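Local coordinates for ferripyochelin binding protein (Salmonella enterica subsp. enterica serovar Typhimurium, PDB 3R3R) that binds zinc, belongs to the gamma-class carbonic anhydrase family and may have a related activity or a role in ferripyochelin binding, at residues G19-I24 / A37-I42; D25-V30 / W43-I48; G58-I63 / G87-V92. All coordinates share one frame; numbering follows the deposited sequence.

All three contacts stack one rung of a left-handed parallel beta-helix on the next. Interactions 1 and 3 lie at the same corner, their centres about 10 Å apart, and feed one sheet in which strands 23-24, 41-42, 62-63 and 91-92 are successive neighbours; D38 O pairs with R60 N and G41 O with I63 N. Each segment of interaction 2 directly follows one of interaction 1, so the two pairs interleave; its centre lies about 13 Å away, at the next corner, leading into strands 29-31 and 47-50. Interaction 3 comes later in sequence, about 15 Å from interaction 2 between centres. Together they join successive coils, interaction 2 approaching the zinc ion through V47.

Interaction 1: residues G19-I24 / A37-I42; sequences GQRVMI and ADDVGI
The guanidinium of R21 grips the carboxylate of D39 side-on, one nitrogen to each oxygen: R21 NE lies 2.9 Å from D39 OD1 and R21 NH2 2.9 Å from D39 OD2. Both oxygens stay near the guanidinium plane, yet the two flat groups are turned 41° apart, so the pair is twisted and not coplanar. A bend at chi3 of R21 (-61°) turns the guanidinium so that it lies alongside D39. D38 works beside this bridge: the N-H of Q20 comes to D38 OD1 from above the D38 carboxylate plane, at 2.8 Å and nearly straight (178°), while a water joins D38 OD2 to R21 NH2. D39 N, in the type II turn A37-V40, donates to Q20 O at 2.9 Å. The pairing then becomes regular, with M23 N to V40 O at 3.0 Å and I42 N to M23 O at 2.8 Å. CG1 of I24 rests 4.2 Å from CG1 of I42 on one face of these strands, and M23 lies on the other, against K175, Y178 and L179 of helix 158-182. K175 forms a salt bridge with D39 OD1 and a hydrogen bond with R21 O, and so probably helps to place both. A turn stacked on the bend of the preceding coil, leading into short parallel strands, is the corner of a left-handed beta-helix.

Interaction 2: residues D25-V30 / W43-I48; sequences DTSSVV and WPLVVI
The hydroxyl of S28 makes two hydrogen bonds to the facing backbone: S28 OG donates to W43 O at 2.7 Å and accepts from V46 N at 2.9 Å, the latter bond nearly straight at 170°. Placing OG beside its own backbone N (chi1 -67°) directs it into the bend of W43-V46, where it satisfies two backbone groups at a buried position. S27 adds a second link, its OG accepting from L45 N at 3.0 Å while donating to D25 OD2 at 2.6 Å. That carboxylate oxygen also receives S27 N, forming an Asx turn; the two donors reach it from opposite faces of its plane, which should restrict the rotation of the D25 carboxylate. D25 OD1 lies 3.6 Å from P44 CG, the carboxylate set across the proline ring, and CD2 of L45 approaches S27 OG. Beyond the turn the backbones pair as parallel strands: V29 N meets V46 O at 2.9 Å, and I48 N meets V29 O at 2.8 Å. V30 and I48 share the buried face of these strands. I48 packs on V55 and I57 of strand 54-57, and V30 on L8 of strand 8-9 and I24 of strand 23-24. V47 lies on the other face, its side chain about 10 Å from the bound zinc ion. The W43 ring packs against helix 158-182, edge-to-face on Y171 and also meeting Y178.

Interaction 3: residues G58-I63 / G87-V92; sequences GARTNI and GEDVTV
A corner of the left-handed beta-helix is stacked here on the corner of the following coil, with a type II turn from G58 to T61 set against residues 87-90. R60, E88 and D89 form a salt-bridge network at its outer end. NE of R60 meets D89 OD1 at 2.9 Å and NH2 of R60 meets D89 OD2 at 3.0 Å, a side-on grip in which both oxygens are approached on the syn side. R60 NH2 also reaches E88 OE1 at 3.1 Å, but in a more bent bond (139°) that comes from above the E88 carboxylate, whose plane stands 87° from the guanidinium. NH2 is thus shared by two acids, whose ionised forms the arginine would probably stabilise. Two waters tie E88 OE2 to the other coil, one through A59 N and one through R60 NH1. Further in, T61 OG1 donates to G87 O at 2.8 Å and accepts from V90 N at 3.0 Å; chi1 of -75° sets OG1 anti to the carbonyl carbon, where the buried hydroxyl links the G58-T61 turn to residues 87-90. D89 N to A59 O is a further bond between them, and N62 N to V90 O at 3.0 Å and V92 N to N62 O at 2.9 Å carry the pairing into parallel strands. On one face of these, I63 CD1 packs alongside V92 CG2 at 3.6 Å. The opposite face carries N62 and T91 and looks to helix 158-182: N62 touches Y171, and T91 OG1 is hydrogen-bonded to S167. Such in-register stacking is characteristic of the left-handed beta-helix of gamma-class carbonic anhydrases.

Interaction 1: residues G19-I24 / A37-I42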
loop_
_atom_site.group_PDB
_atom_site.type_symbol
_atom_site.label_atom_id
_atom_site.label_comp_id
_atom_site.label_asym_id
_atom_site.label_seq_id
_atom_site.Cartn_x
_atom_site.Cartn_y
_atom_site.Cartn_z
ATOM N N GLY A 19 13.640 -5.315 3.244
ATOM C CA GLY A 19 13.949 -5.832 4.568
ATOM C C GLY A 19 13.919 -7.347 4.650
ATOM O O GLY A 19 14.165 -8.044 3.671
ATOM N N GLN A 20 13.623 -7.866 5.835
ATOM C CA GLN A 20 13.651 -9.310 6.034
ATOM C C GLN A 20 12.277 -9.956 5.907
ATOM O O GLN A 20 11.257 -9.352 6.246
ATOM C CB GLN A 20 14.269 -9.637 7.395
ATOM C CG GLN A 20 15.704 -9.142 7.529
ATOM C CD GLN A 20 16.635 -9.781 6.512
ATOM O OE1 GLN A 20 16.712 -11.005 6.412
ATOM N NE2 GLN A 20 17.339 -8.953 5.745
ATOM N N ARG A 21 12.276 -11.196 5.424
ATOM C CA ARG A 21 11.069 -12.001 5.258
ATOM C C ARG A 21 10.047 -11.286 4.370
ATOM O O ARG A 21 8.841 -11.347 4.610
ATOM C CB ARG A 21 10.462 -12.351 6.616
ATOM C CG ARG A 21 11.453 -13.058 7.574
ATOM C CD ARG A 21 10.807 -13.288 8.931
ATOM N NE ARG A 21 10.445 -12.018 9.541
ATOM C CZ ARG A 21 11.289 -11.249 10.222
ATOM N NH1 ARG A 21 12.549 -11.634 10.420
ATOM N NH2 ARG A 21 10.856 -10.100 10.719
ATOM N N VAL A 22 10.533 -10.593 3.344
ATOM C CA VAL A 22 9.647 -9.907 2.408
ATOM C C VAL A 22 9.280 -10.854 1.275
ATOM O O VAL A 22 10.163 -11.506 0.706
ATOM C CB VAL A 22 10.310 -8.629 1.852
ATOM C CG1 VAL A 22 9.437 -7.971 0.777
ATOM C CG2 VAL A 22 10.550 -7.649 2.976
ATOM N N MET A 23 7.989 -10.947 0.957
ATOM C CA MET A 23 7.575 -11.669 -0.236
ATOM C C MET A 23 7.285 -10.675 -1.359
ATOM O O MET A 23 6.513 -9.740 -1.168
ATOM C CB MET A 23 6.298 -12.472 0.020
ATOM C CG MET A 23 5.828 -13.243 -1.206
ATOM S SD MET A 23 4.228 -14.056 -0.940
ATOM C CE MET A 23 3.140 -12.637 -0.825
ATOM N N ILE A 24 7.912 -10.867 -2.514
ATOM C CA ILE A 24 7.528 -10.125 -3.708
ATOM C C ILE A 24 7.208 -11.132 -4.791
ATOM O O ILE A 24 8.094 -11.829 -5.289
ATOM C CB ILE A 24 8.606 -9.150 -4.202
ATOM C CG1 ILE A 24 9.063 -8.229 -3.063
ATOM C CG2 ILE A 24 8.066 -8.325 -5.366
ATOM C CD1 ILE A 24 10.583 -8.049 -2.975
ATOM N N ALA A 37 9.671 -2.617 4.159
ATOM C CA ALA A 37 10.098 -3.019 5.487
ATOM C C ALA A 37 9.872 -4.514 5.740
ATOM O O ALA A 37 9.309 -5.223 4.904
ATOM C CB ALA A 37 9.401 -2.172 6.522
ATOM N N ASP A 38 10.361 -4.994 6.877
ATOM C CA ASP A 38 10.232 -6.398 7.247
ATOM C C ASP A 38 8.796 -6.903 7.133
ATOM O O ASP A 38 7.850 -6.204 7.493
ATOM C CB ASP A 38 10.647 -6.609 8.702
ATOM C CG ASP A 38 12.122 -6.353 8.961
ATOM O OD1 ASP A 38 12.930 -6.236 8.014
ATOM O OD2 ASP A 38 12.466 -6.304 10.158
ATOM N N ASP A 39 8.653 -8.140 6.668
ATOM C CA ASP A 39 7.375 -8.849 6.683
ATOM C C ASP A 39 6.320 -8.267 5.746
ATOM O O ASP A 39 5.149 -8.609 5.860
ATOM C CB ASP A 39 6.825 -8.958 8.111
ATOM C CG ASP A 39 7.649 -9.887 8.982
ATOM O OD1 ASP A 39 7.863 -11.058 8.596
ATOM O OD2 ASP A 39 8.097 -9.435 10.049
ATOM N N VAL A 40 6.731 -7.400 4.824
ATOM C CA VAL A 40 5.829 -6.929 3.774
ATOM C C VAL A 40 5.550 -8.063 2.788
ATOM O O VAL A 40 6.447 -8.852 2.461
ATOM C CB VAL A 40 6.432 -5.698 3.051
ATOM C CG1 VAL A 40 5.741 -5.412 1.722
ATOM C CG2 VAL A 40 6.334 -4.472 3.935
ATOM N N GLY A 41 4.301 -8.165 2.340
ATOM C CA GLY A 41 3.947 -9.108 1.298
ATOM C C GLY A 41 3.366 -8.395 0.105
ATOM O O GLY A 41 2.367 -7.686 0.244
ATOM N N ILE A 42 3.988 -8.595 -1.057
ATOM C CA ILE A 42 3.506 -8.048 -2.327
ATOM C C ILE A 42 2.979 -9.235 -3.134
ATOM O O ILE A 42 3.731 -10.136 -3.521
ATOM C CB ILE A 42 4.628 -7.334 -3.109
ATOM C CG1 ILE A 42 5.393 -6.335 -2.229
ATOM C CG2 ILE A 42 4.072 -6.721 -4.405
ATOM C CD1 ILE A 42 4.539 -5.295 -1.576
HETATM O O HOH W 1 13.241 -8.907 11.712
#

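Interaction 2: residues D25-V30 / W43-I48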
loop_
_atom_site.group_PDB
_atom_site.type_symbol
_atom_site.label_atom_id
_atom_site.label_comp_id
_atom_site.label_asym_id
_atom_site.label_seq_id
_atom_site.Cartn_x
_atom_site.Cartn_y
_atom_site.Cartn_z
ATOM N N ASP A 25 5.939 -11.240 -5.150
ATOM C CA ASP A 25 5.560 -12.266 -6.107
ATOM C C ASP A 25 6.352 -12.110 -7.395
ATOM O O ASP A 25 6.577 -10.997 -7.869
ATOM C CB ASP A 25 4.082 -12.187 -6.457
ATOM C CG ASP A 25 3.605 -13.469 -7.095
ATOM O OD1 ASP A 25 3.396 -14.431 -6.323
ATOM O OD2 ASP A 25 3.513 -13.552 -8.342
ATOM N N THR A 26 6.725 -13.218 -8.002
ATOM C CA THR A 26 7.493 -13.180 -9.235
ATOM C C THR A 26 6.738 -12.483 -10.361
ATOM O O THR A 26 7.339 -12.043 -11.305
ATOM C CB THR A 26 7.894 -14.584 -9.713
ATOM O OG1 THR A 26 6.724 -15.376 -9.921
ATOM C CG2 THR A 26 8.782 -15.252 -8.686
ATOM N N SER A 27 5.414 -12.434 -10.261
ATOM C CA SER A 27 4.594 -11.832 -11.331
ATOM C C SER A 27 4.399 -10.327 -11.137
ATOM O O SER A 27 3.772 -9.666 -11.952
ATOM C CB SER A 27 3.228 -12.517 -11.416
ATOM O OG SER A 27 2.410 -12.163 -10.309
ATOM N N SER A 28 4.937 -9.801 -10.048
ATOM C CA SER A 28 4.775 -8.396 -9.728
ATOM C C SER A 28 5.961 -7.575 -10.213
ATOM O O SER A 28 6.970 -8.130 -10.635
ATOM C CB SER A 28 4.462 -8.233 -8.253
ATOM O OG SER A 28 3.174 -8.814 -8.054
ATOM N N VAL A 29 5.806 -6.260 -10.205
ATOM C CA VAL A 29 6.771 -5.366 -10.827
ATOM C C VAL A 29 7.019 -4.237 -9.837
ATOM O O VAL A 29 6.093 -3.482 -9.501
ATOM C CB VAL A 29 6.238 -4.810 -12.168
ATOM C CG1 VAL A 29 7.224 -3.812 -12.766
ATOM C CG2 VAL A 29 5.924 -5.956 -13.164
ATOM N N VAL A 30 8.256 -4.140 -9.347
ATOM C CA VAL A 30 8.617 -3.169 -8.326
ATOM C C VAL A 30 9.807 -2.367 -8.831
ATOM O O VAL A 30 10.886 -2.916 -9.018
ATOM C CB VAL A 30 8.931 -3.880 -6.989
ATOM C CG1 VAL A 30 9.333 -2.864 -5.913
ATOM C CG2 VAL A 30 7.728 -4.716 -6.558
ATOM N N TRP A 43 1.666 -9.242 -3.332
ATOM C CA TRP A 43 0.941 -10.374 -3.887
ATOM C C TRP A 43 0.969 -10.339 -5.434
ATOM O O TRP A 43 1.559 -9.428 -6.014
ATOM C CB TRP A 43 -0.466 -10.380 -3.239
ATOM C CG TRP A 43 -0.306 -10.728 -1.785
ATOM C CD1 TRP A 43 0.059 -9.893 -0.754
ATOM C CD2 TRP A 43 -0.371 -12.044 -1.227
ATOM N NE1 TRP A 43 0.188 -10.615 0.419
ATOM C CE2 TRP A 43 -0.067 -11.938 0.148
ATOM C CE3 TRP A 43 -0.672 -13.307 -1.761
ATOM C CZ2 TRP A 43 -0.059 -13.048 0.998
ATOM C CZ3 TRP A 43 -0.659 -14.404 -0.918
ATOM C CH2 TRP A 43 -0.350 -14.267 0.444
ATOM N N PRO A 44 0.370 -11.343 -6.107
ATOM C CA PRO A 44 0.513 -11.389 -7.571
ATOM C C PRO A 44 -0.043 -10.192 -8.345
ATOM O O PRO A 44 -1.040 -9.557 -7.963
ATOM C CB PRO A 44 -0.249 -12.665 -7.959
ATOM C CG PRO A 44 -0.094 -13.567 -6.722
ATOM C CD PRO A 44 -0.196 -12.595 -5.563
ATOM N N LEU A 45 0.608 -9.928 -9.474
ATOM C CA LEU A 45 0.186 -8.922 -10.447
ATOM C C LEU A 45 -0.032 -7.556 -9.799
ATOM O O LEU A 45 -1.032 -6.881 -10.052
ATOM C CB LEU A 45 -1.047 -9.391 -11.244
ATOM C CG LEU A 45 -0.830 -10.688 -12.049
ATOM C CD1 LEU A 45 -2.049 -11.009 -12.903
ATOM C CD2 LEU A 45 0.424 -10.636 -12.933
ATOM N N VAL A 46 0.929 -7.148 -8.978
ATOM C CA VAL A 46 0.965 -5.804 -8.410
ATOM C C VAL A 46 2.040 -4.996 -9.121
ATOM O O VAL A 46 3.100 -5.530 -9.442
ATOM C CB VAL A 46 1.298 -5.894 -6.899
ATOM C CG1 VAL A 46 1.632 -4.540 -6.311
ATOM C CG2 VAL A 46 0.137 -6.500 -6.136
ATOM N N VAL A 47 1.789 -3.708 -9.331
ATOM C CA VAL A 47 2.838 -2.781 -9.765
ATOM C C VAL A 47 3.097 -1.756 -8.675
ATOM O O VAL A 47 2.154 -1.128 -8.185
ATOM C CB VAL A 47 2.440 -1.993 -11.029
ATOM C CG1 VAL A 47 3.611 -1.122 -11.501
ATOM C CG2 VAL A 47 1.993 -2.937 -12.148
ATOM N N ILE A 48 4.364 -1.573 -8.296
ATOM C CA ILE A 48 4.752 -0.491 -7.386
ATOM C C ILE A 48 5.832 0.283 -8.110
ATOM O O ILE A 48 6.922 -0.242 -8.319
ATOM C CB ILE A 48 5.279 -0.992 -6.030
ATOM C CG1 ILE A 48 4.316 -2.028 -5.433
ATOM C CG2 ILE A 48 5.470 0.198 -5.095
ATOM C CD1 ILE A 48 4.732 -2.598 -4.083
#

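Interaction 3: residues G58-I63 / G87-V92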
loop_
_atom_site.group_PDB
_atom_site.type_symbol
_atom_site.label_atom_id
_atom_site.label_comp_id
_atom_site.label_asym_id
_atom_site.label_seq_id
_atom_site.Cartn_x
_atom_site.Cartn_y
_atom_site.Cartn_z
ATOM N N GLY A 58 5.615 0.255 5.305
ATOM C CA GLY A 58 6.017 -0.151 6.641
ATOM C C GLY A 58 5.847 -1.636 6.916
ATOM O O GLY A 58 5.222 -2.372 6.142
ATOM N N ALA A 59 6.391 -2.073 8.048
ATOM C CA ALA A 59 6.478 -3.491 8.379
ATOM C C ALA A 59 5.111 -4.171 8.476
ATOM O O ALA A 59 4.126 -3.584 8.953
ATOM C CB ALA A 59 7.279 -3.703 9.675
ATOM N N ARG A 60 5.067 -5.422 8.024
ATOM C CA ARG A 60 3.891 -6.279 8.183
ATOM C C ARG A 60 2.691 -5.771 7.403
ATOM O O ARG A 60 1.550 -6.032 7.772
ATOM C CB ARG A 60 3.538 -6.480 9.673
ATOM C CG ARG A 60 4.686 -7.073 10.514
ATOM C CD ARG A 60 4.367 -7.097 12.012
ATOM N NE ARG A 60 3.985 -5.775 12.484
ATOM C CZ ARG A 60 4.835 -4.800 12.804
ATOM N NH1 ARG A 60 6.158 -4.982 12.776
ATOM N NH2 ARG A 60 4.354 -3.624 13.176
ATOM N N THR A 61 2.958 -5.062 6.314
ATOM C CA THR A 61 1.901 -4.556 5.440
ATOM C C THR A 61 1.775 -5.424 4.198
ATOM O O THR A 61 2.785 -5.853 3.622
ATOM C CB THR A 61 2.190 -3.086 5.096
ATOM O OG1 THR A 61 1.859 -2.314 6.261
ATOM C CG2 THR A 61 1.419 -2.589 3.855
ATOM N N ASN A 62 0.526 -5.721 3.823
ATOM C CA ASN A 62 0.241 -6.483 2.624
ATOM C C ASN A 62 -0.310 -5.575 1.534
ATOM O O ASN A 62 -1.153 -4.704 1.786
ATOM C CB ASN A 62 -0.687 -7.678 2.907
ATOM C CG ASN A 62 -1.994 -7.285 3.581
ATOM O OD1 ASN A 62 -2.089 -7.187 4.833
ATOM N ND2 ASN A 62 -3.004 -7.070 2.774
ATOM N N ILE A 63 0.202 -5.785 0.329
ATOM C CA ILE A 63 -0.299 -5.133 -0.861
ATOM C C ILE A 63 -0.880 -6.228 -1.750
ATOM O O ILE A 63 -0.144 -7.015 -2.355
ATOM C CB ILE A 63 0.816 -4.367 -1.635
ATOM C CG1 ILE A 63 1.602 -3.402 -0.721
ATOM C CG2 ILE A 63 0.200 -3.628 -2.822
ATOM C CD1 ILE A 63 0.764 -2.336 -0.060
ATOM N N GLY A 87 2.041 2.951 6.306
ATOM C CA GLY A 87 2.533 2.531 7.611
ATOM C C GLY A 87 2.605 1.032 7.810
ATOM O O GLY A 87 2.698 0.266 6.848
ATOM N N GLU A 88 2.609 0.636 9.085
ATOM C CA GLU A 88 2.758 -0.748 9.519
ATOM C C GLU A 88 1.402 -1.424 9.706
ATOM O O GLU A 88 0.410 -0.762 10.034
ATOM C CB GLU A 88 3.509 -0.796 10.858
ATOM C CG GLU A 88 4.844 -0.090 10.800
ATOM C CD GLU A 88 5.708 -0.348 12.026
ATOM O OE1 GLU A 88 5.182 -0.659 13.114
ATOM O OE2 GLU A 88 6.943 -0.246 11.901
ATOM N N ASP A 89 1.352 -2.740 9.504
ATOM C CA ASP A 89 0.133 -3.533 9.732
ATOM C C ASP A 89 -1.037 -3.020 8.901
ATOM O O ASP A 89 -2.184 -3.019 9.358
ATOM C CB ASP A 89 -0.231 -3.561 11.225
ATOM C CG ASP A 89 0.864 -4.179 12.075
ATOM O OD1 ASP A 89 1.225 -5.352 11.832
ATOM O OD2 ASP A 89 1.413 -3.472 12.937
ATOM N N VAL A 90 -0.728 -2.572 7.687
ATOM C CA VAL A 90 -1.748 -2.080 6.765
ATOM C C VAL A 90 -2.176 -3.205 5.834
ATOM O O VAL A 90 -1.335 -3.984 5.372
ATOM C CB VAL A 90 -1.230 -0.858 5.953
ATOM C CG1 VAL A 90 -2.192 -0.475 4.838
ATOM C CG2 VAL A 90 -1.006 0.327 6.887
ATOM N N THR A 91 -3.478 -3.270 5.557
ATOM C CA THR A 91 -4.030 -4.182 4.573
ATOM C C THR A 91 -4.514 -3.388 3.376
ATOM O O THR A 91 -5.521 -2.682 3.458
ATOM C CB THR A 91 -5.185 -4.991 5.212
ATOM O OG1 THR A 91 -4.665 -5.766 6.304
ATOM C CG2 THR A 91 -5.835 -5.941 4.206
ATOM N N VAL A 92 -3.750 -3.443 2.289
ATOM C CA VAL A 92 -4.176 -2.845 1.028
ATOM C C VAL A 92 -4.871 -3.932 0.209
ATOM O O VAL A 92 -4.234 -4.874 -0.254
ATOM C CB VAL A 92 -2.990 -2.196 0.272
ATOM C CG1 VAL A 92 -3.429 -1.685 -1.106
ATOM C CG2 VAL A 92 -2.376 -1.076 1.129
HETATM O O HOH W 2 8.079 -0.142 9.569
HETATM O O HOH W 3 7.727 -2.660 13.445
#